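Local coordinates for protein putative hydrolase (Chromobacterium violaceum, PDB 3MCW) that is probably a hydrolase of the isochorismatase family, with a substrate that has not been established, at residues Trp29-Ala40 against Glu145-Lys153; Ala92-Ile100 against Asn125-Ala134. All blocks are in the same frame, centred on the assembly; numbering follows the deposited sequence.

Both contacts belong to one alpha/beta domain built on a parallel six-stranded sheet. Contact 2 is nested within the loop that contact 1 closes: 29-40 comes first, then 92-100, then 125-134, and 145-153 last. Their centres lie about 17 Å apart. Contact 1 joins the approach to helix 37-51 to the end of strand 140-149. Contact 2 sets the loop leaving strand 89-93 on helix 123-136. That helix leads directly to strand 140-149, and the two contacts meet where Val127 packs on Cys148. Contact 2 brings together groups of the presumed active site and also reaches the second subunit. Contact 1 fastens the loops beyond the sheet.

Contact 1 (Trp29-Ala40 against Glu145-Lys153); sequences WGPRNHPQAEQA and EDGCFTFDK. With EDO (1,2-ethanediol), chain J.
The guanidinium of Arg32 lies flat over one face of the Phe149 ring in a cation-pi stack. Arg32 CZ sits 3.5 Å from the centroid of the Phe149 ring, and the planes differ by 2°. A bend at chi3 (-78°) brings the group over the ring. Hydrogen bonds within 29-40 fix its rotation. NH1 and NH2 grip Glu38 end-on, and Arg32 NH1 is 2.8 Å from Glu38 OE2. Arg32 NE bonds to Asn33 O, and NH2 reaches His34 O. Glu38 has a second cationic partner, Lys79.

Polar bonds, two of them from side chains, link the segments. Asp152 N gives a bond of 2.9 Å to Pro31 O. Asn33 binds Thr150 twice: its backbone N donates to Thr150 O, and Asn33 OD1 accepts from Thr150 N at 2.9 Å, nearly straight at 172°. His34 ND1 donates to Cys148 O, 2.9 Å away and somewhat out of the imidazole plane. Glu145 OE1 lies at the edge of the same ring but bonds to His167. A water bridges Trp29 O and Asp152 O.

Weaker contacts flank these bonds. Trp29 CB rests over the Phe151 ring in a CH-pi contact, 3.7 Å from its centroid. Ala37 CB touches Phe149 CD1 at 3.8 Å. At the start of helix 37-51, Ala37 CA makes a CA-H...O contact with Asp146 O at 3.4 Å.

The contact ties the loop before helix 37-51 to the chain leaving strand 140-149. Helix 163-174 meets it through Asn33 and the edge-to-face His34-His167 pair. The single bridge between Arg32 and Phe151 makes little sheet. Asn33 OD1 and His34 ND1 bond to backbone groups of Thr150 and Cys148. Glu38 holds the guanidinium in place, and its carboxylate probably offsets part of the positive charge over Phe149.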
loop_
_atom_site.group_PDB
_atom_site.type_symbol
_atom_site.label_atom_id
_atom_site.label_comp_id
_atom_site.label_asym_id
_atom_site.label_seq_id
_atom_site.Cartn_x
_atom_site.Cartn_y
_atom_site.Cartn_z
ATOM N N TRP A 29 -6.049 -20.460 2.536
ATOM C CA TRP A 29 -5.132 -19.326 2.506
ATOM C C TRP A 29 -3.647 -19.747 2.488
ATOM O O TRP A 29 -2.780 -18.919 2.226
ATOM C CB TRP A 29 -5.356 -18.373 3.687
ATOM C CG TRP A 29 -6.686 -17.716 3.627
ATOM C CD1 TRP A 29 -7.758 -17.981 4.409
ATOM C CD2 TRP A 29 -7.113 -16.731 2.676
ATOM N NE1 TRP A 29 -8.828 -17.193 4.041
ATOM C CE2 TRP A 29 -8.452 -16.407 2.990
ATOM C CE3 TRP A 29 -6.482 -16.055 1.616
ATOM C CZ2 TRP A 29 -9.183 -15.461 2.265
ATOM C CZ3 TRP A 29 -7.216 -15.122 0.893
ATOM C CH2 TRP A 29 -8.554 -14.833 1.226
ATOM N N GLY A 30 -3.378 -21.005 2.813
ATOM C CA GLY A 30 -2.047 -21.524 2.926
ATOM C C GLY A 30 -1.457 -21.251 4.282
ATOM O O GLY A 30 -2.092 -20.665 5.172
ATOM N N PRO A 31 -0.191 -21.645 4.512
ATOM C CA PRO A 31 0.390 -21.553 5.846
ATOM C C PRO A 31 0.608 -20.110 6.287
ATOM O O PRO A 31 0.946 -19.247 5.480
ATOM C CB PRO A 31 1.704 -22.323 5.705
ATOM C CG PRO A 31 1.464 -23.279 4.563
ATOM C CD PRO A 31 0.627 -22.486 3.610
ATOM N N ARG A 32 0.491 -19.916 7.592
ATOM C CA ARG A 32 0.655 -18.618 8.240
ATOM C C ARG A 32 1.842 -18.599 9.165
ATOM O O ARG A 32 2.376 -19.618 9.597
ATOM C CB ARG A 32 -0.608 -18.283 9.054
ATOM C CG ARG A 32 -0.923 -19.301 10.172
ATOM C CD ARG A 32 -2.010 -18.840 11.059
ATOM N NE ARG A 32 -1.580 -17.850 12.024
ATOM C CZ ARG A 32 -2.376 -17.368 12.984
ATOM N NH1 ARG A 32 -3.621 -17.785 13.076
ATOM N NH2 ARG A 32 -1.924 -16.502 13.877
ATOM N N ASN A 33 2.271 -17.394 9.519
ATOM C CA ASN A 33 3.229 -17.149 10.572
ATOM C C ASN A 33 2.518 -16.698 11.863
ATOM O O ASN A 33 1.276 -16.663 11.945
ATOM C CB ASN A 33 4.301 -16.121 10.139
ATOM C CG ASN A 33 3.758 -14.720 9.981
ATOM O OD1 ASN A 33 2.615 -14.551 9.654
ATOM N ND2 ASN A 33 4.592 -13.700 10.250
ATOM N N HIS A 34 3.336 -16.340 12.855
ATOM C CA HIS A 34 2.896 -15.711 14.098
ATOM C C HIS A 34 1.690 -16.380 14.731
ATOM O O HIS A 34 0.640 -15.779 14.878
ATOM C CB HIS A 34 2.644 -14.208 13.925
ATOM C CG HIS A 34 3.883 -13.397 13.859
ATOM N ND1 HIS A 34 3.863 -12.018 13.812
ATOM C CD2 HIS A 34 5.185 -13.750 13.943
ATOM C CE1 HIS A 34 5.095 -11.566 13.827
ATOM N NE2 HIS A 34 5.919 -12.589 13.935
ATOM N N PRO A 35 1.854 -17.619 15.187
ATOM C CA PRO A 35 0.738 -18.332 15.784
ATOM C C PRO A 35 0.125 -17.684 17.007
ATOM O O PRO A 35 -1.035 -17.996 17.310
ATOM C CB PRO A 35 1.360 -19.712 16.115
ATOM C CG PRO A 35 2.824 -19.443 16.257
ATOM C CD PRO A 35 3.081 -18.428 15.166
ATOM N N GLN A 36 0.872 -16.834 17.693
ATOM C CA GLN A 36 0.412 -16.116 18.880
ATOM C C GLN A 36 -0.179 -14.738 18.565
ATOM O O GLN A 36 -0.455 -13.968 19.481
ATOM C CB GLN A 36 1.566 -15.948 19.878
ATOM C CG GLN A 36 2.075 -17.263 20.500
ATOM C CD GLN A 36 1.048 -18.396 20.469
ATOM O OE1 GLN A 36 -0.161 -18.171 20.557
ATOM N NE2 GLN A 36 1.539 -19.625 20.328
ATOM N N ALA A 37 -0.375 -14.409 17.279
ATOM C CA ALA A 37 -0.885 -13.082 16.943
ATOM C C ALA A 37 -2.207 -12.789 17.625
ATOM O O ALA A 37 -2.456 -11.676 18.076
ATOM C CB ALA A 37 -1.039 -12.915 15.422
ATOM N N GLU A 38 -3.101 -13.780 17.664
ATOM C CA GLU A 38 -4.418 -13.588 18.297
ATOM C C GLU A 38 -4.283 -13.208 19.746
ATOM O O GLU A 38 -4.988 -12.340 20.241
ATOM C CB GLU A 38 -5.259 -14.845 18.215
ATOM C CG GLU A 38 -5.800 -15.203 16.819
ATOM C CD GLU A 38 -4.827 -15.940 15.886
ATOM O OE1 GLU A 38 -3.618 -16.066 16.174
ATOM O OE2 GLU A 38 -5.331 -16.370 14.832
ATOM N N GLN A 39 -3.399 -13.895 20.455
ATOM C CA GLN A 39 -3.157 -13.592 21.851
ATOM C C GLN A 39 -2.556 -12.210 22.040
ATOM O O GLN A 39 -2.904 -11.507 22.981
ATOM C CB GLN A 39 -2.274 -14.672 22.458
ATOM C CG GLN A 39 -3.039 -15.954 22.720
ATOM N N ALA A 40 -1.663 -11.784 21.147
ATOM C CA ALA A 40 -1.083 -10.444 21.233
ATOM C C ALA A 40 -2.186 -9.402 21.032
ATOM O O ALA A 40 -2.284 -8.428 21.754
ATOM C CB ALA A 40 0.025 -10.265 20.207
ATOM N N GLU A 145 3.555 -5.463 15.251
ATOM C CA GLU A 145 3.814 -6.500 14.257
ATOM C C GLU A 145 3.591 -7.925 14.772
ATOM O O GLU A 145 3.281 -8.822 14.022
ATOM C CB GLU A 145 5.195 -6.335 13.608
ATOM C CG GLU A 145 6.348 -6.557 14.533
ATOM C CD GLU A 145 6.748 -8.019 14.671
ATOM O OE1 GLU A 145 6.516 -8.816 13.738
ATOM O OE2 GLU A 145 7.327 -8.354 15.734
ATOM N N ASP A 146 3.799 -8.121 16.081
ATOM C CA ASP A 146 3.533 -9.418 16.708
ATOM C C ASP A 146 2.061 -9.758 16.804
ATOM O O ASP A 146 1.696 -10.897 17.049
ATOM C CB ASP A 146 4.228 -9.540 18.059
ATOM C CG ASP A 146 3.773 -8.515 19.078
ATOM O OD1 ASP A 146 3.513 -7.347 18.706
ATOM O OD2 ASP A 146 3.734 -8.840 20.281
ATOM N N GLY A 147 1.198 -8.737 16.631
ATOM C CA GLY A 147 -0.231 -8.923 16.510
ATOM C C GLY A 147 -0.715 -9.012 15.091
ATOM O O GLY A 147 -1.914 -8.958 14.827
ATOM N N CYS A 148 0.191 -9.149 14.133
ATOM C CA CYS A 148 -0.148 -9.297 12.737
ATOM C C CYS A 148 0.340 -10.645 12.237
ATOM O O CYS A 148 1.326 -11.197 12.755
ATOM C CB CYS A 148 0.520 -8.214 11.874
ATOM S SG CYS A 148 -0.012 -6.534 12.260
ATOM N N PHE A 149 -0.294 -11.173 11.209
ATOM C CA PHE A 149 0.234 -12.345 10.533
ATOM C C PHE A 149 -0.147 -12.291 9.059
ATOM O O PHE A 149 -1.055 -11.536 8.660
ATOM C CB PHE A 149 -0.221 -13.667 11.205
ATOM C CG PHE A 149 -1.654 -14.056 11.070
ATOM C CD1 PHE A 149 -2.580 -13.649 12.003
ATOM C CD2 PHE A 149 -2.048 -14.925 10.086
ATOM C CE1 PHE A 149 -3.870 -14.101 11.958
ATOM C CE2 PHE A 149 -3.337 -15.389 10.017
ATOM C CZ PHE A 149 -4.241 -14.985 10.960
ATOM N N THR A 150 0.539 -13.111 8.270
ATOM C CA THR A 150 0.282 -13.240 6.863
ATOM C C THR A 150 0.543 -14.689 6.439
ATOM O O THR A 150 0.673 -15.562 7.303
ATOM C CB THR A 150 1.058 -12.183 6.050
ATOM O OG1 THR A 150 0.525 -12.151 4.726
ATOM C CG2 THR A 150 2.573 -12.433 6.085
ATOM N N PHE A 151 0.577 -14.903 5.127
ATOM C CA PHE A 151 0.574 -16.224 4.528
ATOM C C PHE A 151 1.741 -16.365 3.573
ATOM O O PHE A 151 2.248 -15.402 2.987
ATOM C CB PHE A 151 -0.735 -16.486 3.790
ATOM C CG PHE A 151 -1.931 -16.318 4.660
ATOM C CD1 PHE A 151 -2.338 -17.333 5.530
ATOM C CD2 PHE A 151 -2.625 -15.125 4.697
ATOM C CE1 PHE A 151 -3.380 -17.168 6.374
ATOM C CE2 PHE A 151 -3.718 -14.977 5.543
ATOM C CZ PHE A 151 -4.085 -16.015 6.378
ATOM N N ASP A 152 2.157 -17.612 3.345
ATOM C CA ASP A 152 3.148 -17.923 2.312
ATOM C C ASP A 152 2.669 -17.357 0.970
ATOM O O ASP A 152 1.475 -17.314 0.675
ATOM C CB ASP A 152 3.294 -19.447 2.125
ATOM C CG ASP A 152 3.932 -20.186 3.291
ATOM O OD1 ASP A 152 4.175 -19.600 4.365
ATOM O OD2 ASP A 152 4.192 -21.393 3.105
ATOM N N LYS A 153 3.613 -16.954 0.136
ATOM C CA LYS A 153 3.254 -16.526 -1.217
ATOM C C LYS A 153 4.454 -16.689 -2.127
ATOM O O LYS A 153 5.593 -16.437 -1.763
ATOM C CB LYS A 153 2.715 -15.078 -1.281
ATOM C CG LYS A 153 2.053 -14.726 -2.642
ATOM C CD LYS A 153 1.496 -13.335 -2.740
ATOM C CE LYS A 153 0.159 -13.208 -2.052
ATOM N NZ LYS A 153 -0.863 -14.201 -2.533
HETATM C C1 EDO J . 8.772 -21.691 2.576
HETATM O O1 EDO J . 9.461 -21.006 1.517
HETATM C C2 EDO J . 7.238 -21.660 2.566
HETATM O O2 EDO J . 6.550 -21.586 1.302
HETATM O O HOH W 1 -0.061 -19.356 1.539
#

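Contact 2 (Ala92-Ile100 against Asn125-Ala134); sequences AKQTNSAFI and NSVEATVRMA. With EDO (1,2-ethanediol), chain I.
Lys93 NZ donates to Ser126 OG at 3.2 Å. It also bonds to Thr95 O, 2.9 Å from Lys93 NZ, and weakly to Asn96 O. Lys93 NZ makes a salt bridge to Asp19 and a hydrogen bond to His60. The side chain bends at chi4 (64°) to bring the amine to the start of the helix.

As a second polar link, Thr130 OG1 accepts from Ala98 N at 3.0 Å and donates to Ser126 O at 2.8 Å. Ser97 OG accepts from Phe99 N in an ST turn.

The Phe99 ring meets the helix at one edge. Thr130 O lies there, 3.5 Å from Phe99 CE2, and Ala134 CB packs on the same carbon at 3.7 Å. Met133, a selenomethionine with two conformers, packs CE on Phe99 CB and SE on Ile100 CD1 in one of them. Asn96 CB touches Ala129 CB, while the Asn96 amide bonds to Glu177 and Asn136 of the second subunit.

Asp19, Lys93 and Ser126 probably occupy the positions of the Asp-Lys-Cys triad of related cysteine hydrolases, with serine in place of the cysteine. The bonds around Lys93 NZ are consistent with such a site, but activity remains inferred.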
loop_
_atom_site.group_PDB
_atom_site.type_symbol
_atom_site.label_atom_id
_atom_site.label_comp_id
_atom_site.label_asym_id
_atom_site.label_seq_id
_atom_site.Cartn_x
_atom_site.Cartn_y
_atom_site.Cartn_z
ATOM N N ALA A 92 -17.279 -1.712 8.738
ATOM C CA ALA A 92 -17.175 -2.689 7.691
ATOM C C ALA A 92 -16.574 -2.076 6.428
ATOM O O ALA A 92 -16.900 -0.938 6.056
ATOM C CB ALA A 92 -18.571 -3.277 7.353
ATOM N N LYS A 93 -15.737 -2.831 5.751
ATOM C CA LYS A 93 -15.146 -2.405 4.477
ATOM C C LYS A 93 -15.311 -3.492 3.445
ATOM O O LYS A 93 -15.505 -4.656 3.770
ATOM C CB LYS A 93 -13.652 -2.104 4.655
ATOM C CG LYS A 93 -12.770 -3.313 4.926
ATOM C CD LYS A 93 -11.306 -2.894 5.192
ATOM C CE LYS A 93 -10.370 -4.041 5.532
ATOM N NZ LYS A 93 -10.220 -4.980 4.453
ATOM N N GLN A 94 -15.191 -3.120 2.168
ATOM C CA GLN A 94 -15.301 -4.075 1.065
ATOM C C GLN A 94 -14.046 -4.123 0.224
ATOM O O GLN A 94 -13.994 -4.922 -0.684
ATOM C CB GLN A 94 -16.488 -3.760 0.178
ATOM C CG GLN A 94 -17.792 -4.014 0.862
ATOM C CD GLN A 94 -18.958 -3.951 -0.097
ATOM O OE1 GLN A 94 -18.940 -4.516 -1.209
ATOM N NE2 GLN A 94 -19.985 -3.270 0.323
ATOM N N THR A 95 -13.051 -3.285 0.505
ATOM C CA THR A 95 -11.777 -3.329 -0.197
ATOM C C THR A 95 -10.676 -3.518 0.827
ATOM O O THR A 95 -10.925 -3.644 2.009
ATOM C CB THR A 95 -11.471 -2.039 -1.021
ATOM O OG1 THR A 95 -10.542 -2.386 -2.023
ATOM C CG2 THR A 95 -10.723 -0.969 -0.217
ATOM N N ASN A 96 -9.422 -3.482 0.389
ATOM C CA ASN A 96 -8.338 -3.760 1.320
ATOM C C ASN A 96 -8.119 -2.672 2.346
ATOM O O ASN A 96 -7.934 -2.940 3.527
ATOM C CB ASN A 96 -7.059 -4.052 0.554
ATOM C CG ASN A 96 -7.273 -5.151 -0.445
ATOM O OD1 ASN A 96 -7.457 -4.917 -1.630
ATOM N ND2 ASN A 96 -7.354 -6.372 0.055
ATOM N N SER A 97 -8.060 -1.421 1.902
ATOM C CA SER A 97 -7.850 -0.322 2.825
ATOM C C SER A 97 -9.091 -0.012 3.642
ATOM O O SER A 97 -10.145 0.229 3.099
ATOM C CB SER A 97 -7.436 0.938 2.069
ATOM O OG SER A 97 -7.384 1.996 3.039
ATOM N N ALA A 98 -8.897 0.101 4.955
ATOM C CA ALA A 98 -9.998 0.441 5.888
ATOM C C ALA A 98 -10.536 1.860 5.687
ATOM O O ALA A 98 -11.570 2.172 6.253
ATOM C CB ALA A 98 -9.539 0.262 7.325
ATOM N N PHE A 99 -9.833 2.702 4.908
ATOM C CA PHE A 99 -10.300 4.051 4.659
ATOM C C PHE A 99 -11.295 4.168 3.496
ATOM O O PHE A 99 -12.095 5.109 3.437
ATOM C CB PHE A 99 -9.124 4.989 4.385
ATOM C CG PHE A 99 -8.241 5.187 5.577
ATOM C CD1 PHE A 99 -8.537 6.144 6.553
ATOM C CD2 PHE A 99 -7.118 4.407 5.769
ATOM C CE1 PHE A 99 -7.760 6.330 7.658
ATOM C CE2 PHE A 99 -6.336 4.580 6.874
ATOM C CZ PHE A 99 -6.647 5.548 7.832
ATOM N N ILE A 100 -11.240 3.260 2.562
ATOM C CA ILE A 100 -11.933 3.439 1.293
ATOM C C ILE A 100 -13.357 2.963 1.405
ATOM O O ILE A 100 -13.642 1.822 1.747
ATOM C CB ILE A 100 -11.162 2.822 0.127
ATOM C CG1 ILE A 100 -9.880 3.671 -0.099
ATOM C CG2 ILE A 100 -12.053 2.811 -1.134
ATOM C CD1 ILE A 100 -8.922 3.163 -1.137
ATOM N N ASN A 125 -1.439 -7.562 3.019
ATOM C CA ASN A 125 -2.601 -7.249 2.215
ATOM C C ASN A 125 -3.394 -6.119 2.889
ATOM O O ASN A 125 -2.999 -4.957 2.751
ATOM C CB ASN A 125 -3.377 -8.500 1.819
ATOM C CG ASN A 125 -4.357 -8.206 0.703
ATOM O OD1 ASN A 125 -4.256 -7.178 0.024
ATOM N ND2 ASN A 125 -5.251 -9.110 0.465
ATOM N N SER A 126 -4.464 -6.411 3.624
ATOM C CA SER A 126 -5.273 -5.336 4.176
ATOM C C SER A 126 -4.578 -4.501 5.231
ATOM O O SER A 126 -4.849 -3.299 5.340
ATOM C CB SER A 126 -6.598 -5.880 4.691
ATOM O OG SER A 126 -7.435 -6.284 3.615
ATOM N N VAL A 127 -3.712 -5.107 6.050
ATOM C CA VAL A 127 -2.977 -4.305 7.032
ATOM C C VAL A 127 -2.056 -3.306 6.297
ATOM O O VAL A 127 -2.126 -2.116 6.533
ATOM C CB VAL A 127 -2.176 -5.160 8.015
ATOM C CG1 VAL A 127 -1.317 -4.317 8.885
ATOM C CG2 VAL A 127 -3.133 -6.027 8.881
ATOM N N GLU A 128 -1.241 -3.794 5.370
ATOM C CA GLU A 128 -0.347 -2.927 4.623
ATOM C C GLU A 128 -1.130 -1.859 3.840
ATOM O O GLU A 128 -0.693 -0.699 3.838
ATOM C CB GLU A 128 0.535 -3.750 3.708
ATOM C CG GLU A 128 1.476 -2.909 2.871
ATOM C CD GLU A 128 2.690 -3.639 2.347
ATOM O OE1 GLU A 128 2.860 -4.844 2.600
ATOM O OE2 GLU A 128 3.438 -2.925 1.660
ATOM N N ALA A 129 -2.218 -2.220 3.195
ATOM C CA ALA A 129 -2.981 -1.217 2.427
ATOM C C ALA A 129 -3.470 -0.102 3.338
ATOM O O ALA A 129 -3.405 1.094 3.021
ATOM C CB ALA A 129 -4.172 -1.873 1.728
ATOM N N THR A 130 -3.963 -0.491 4.521
ATOM C CA THR A 130 -4.478 0.459 5.484
ATOM C C THR A 130 -3.382 1.338 6.053
ATOM O O THR A 130 -3.556 2.551 6.191
ATOM C CB THR A 130 -5.258 -0.285 6.581
ATOM O OG1 THR A 130 -6.367 -0.989 6.023
ATOM C CG2 THR A 130 -5.787 0.662 7.620
ATOM N N VAL A 131 -2.254 0.736 6.424
ATOM C CA VAL A 131 -1.161 1.488 7.014
ATOM C C VAL A 131 -0.520 2.447 6.019
ATOM O O VAL A 131 -0.190 3.571 6.365
ATOM C CB VAL A 131 -0.110 0.553 7.667
ATOM C CG1 VAL A 131 1.093 1.324 8.131
ATOM C CG2 VAL A 131 -0.739 -0.210 8.819
ATOM N N ARG A 132 -0.319 2.010 4.774
ATOM C CA ARG A 132 0.273 2.915 3.781
ATOM C C ARG A 132 -0.615 4.145 3.635
ATOM O O ARG A 132 -0.098 5.272 3.601
ATOM C CB ARG A 132 0.508 2.245 2.439
ATOM C CG ARG A 132 1.664 1.272 2.408
ATOM C CD ARG A 132 1.939 0.775 0.997
ATOM N NE ARG A 132 3.002 -0.215 0.883
ATOM C CZ ARG A 132 4.053 -0.114 0.066
ATOM N NH1 ARG A 132 4.308 0.957 -0.645
ATOM N NH2 ARG A 132 4.820 -1.182 -0.101
HETATM N N MSE A 133 -1.921 3.945 3.511
HETATM C CA MSE A 133 -2.820 5.113 3.419
HETATM C C MSE A 133 -2.816 5.935 4.678
HETATM O O MSE A 133 -2.759 7.166 4.609
HETATM C CB MSE A 133 -4.253 4.729 3.061
HETATM C CG MSE A 133 -4.409 4.418 1.653
HETATM SE SE MSE A 133 -6.273 4.305 1.066
HETATM C CE MSE A 133 -6.900 6.086 1.543
ATOM N N ALA A 134 -2.878 5.292 5.843
ATOM C CA ALA A 134 -2.867 6.055 7.093
ATOM C C ALA A 134 -1.658 6.966 7.201
ATOM O O ALA A 134 -1.781 8.138 7.569
ATOM C CB ALA A 134 -2.939 5.114 8.294
HETATM C C1 EDO I . -6.384 -12.853 4.154
HETATM O O1 EDO I . -7.723 -13.046 3.690
HETATM C C2 EDO I . -5.457 -12.716 2.978
HETATM O O2 EDO I . -5.297 -11.362 2.615
#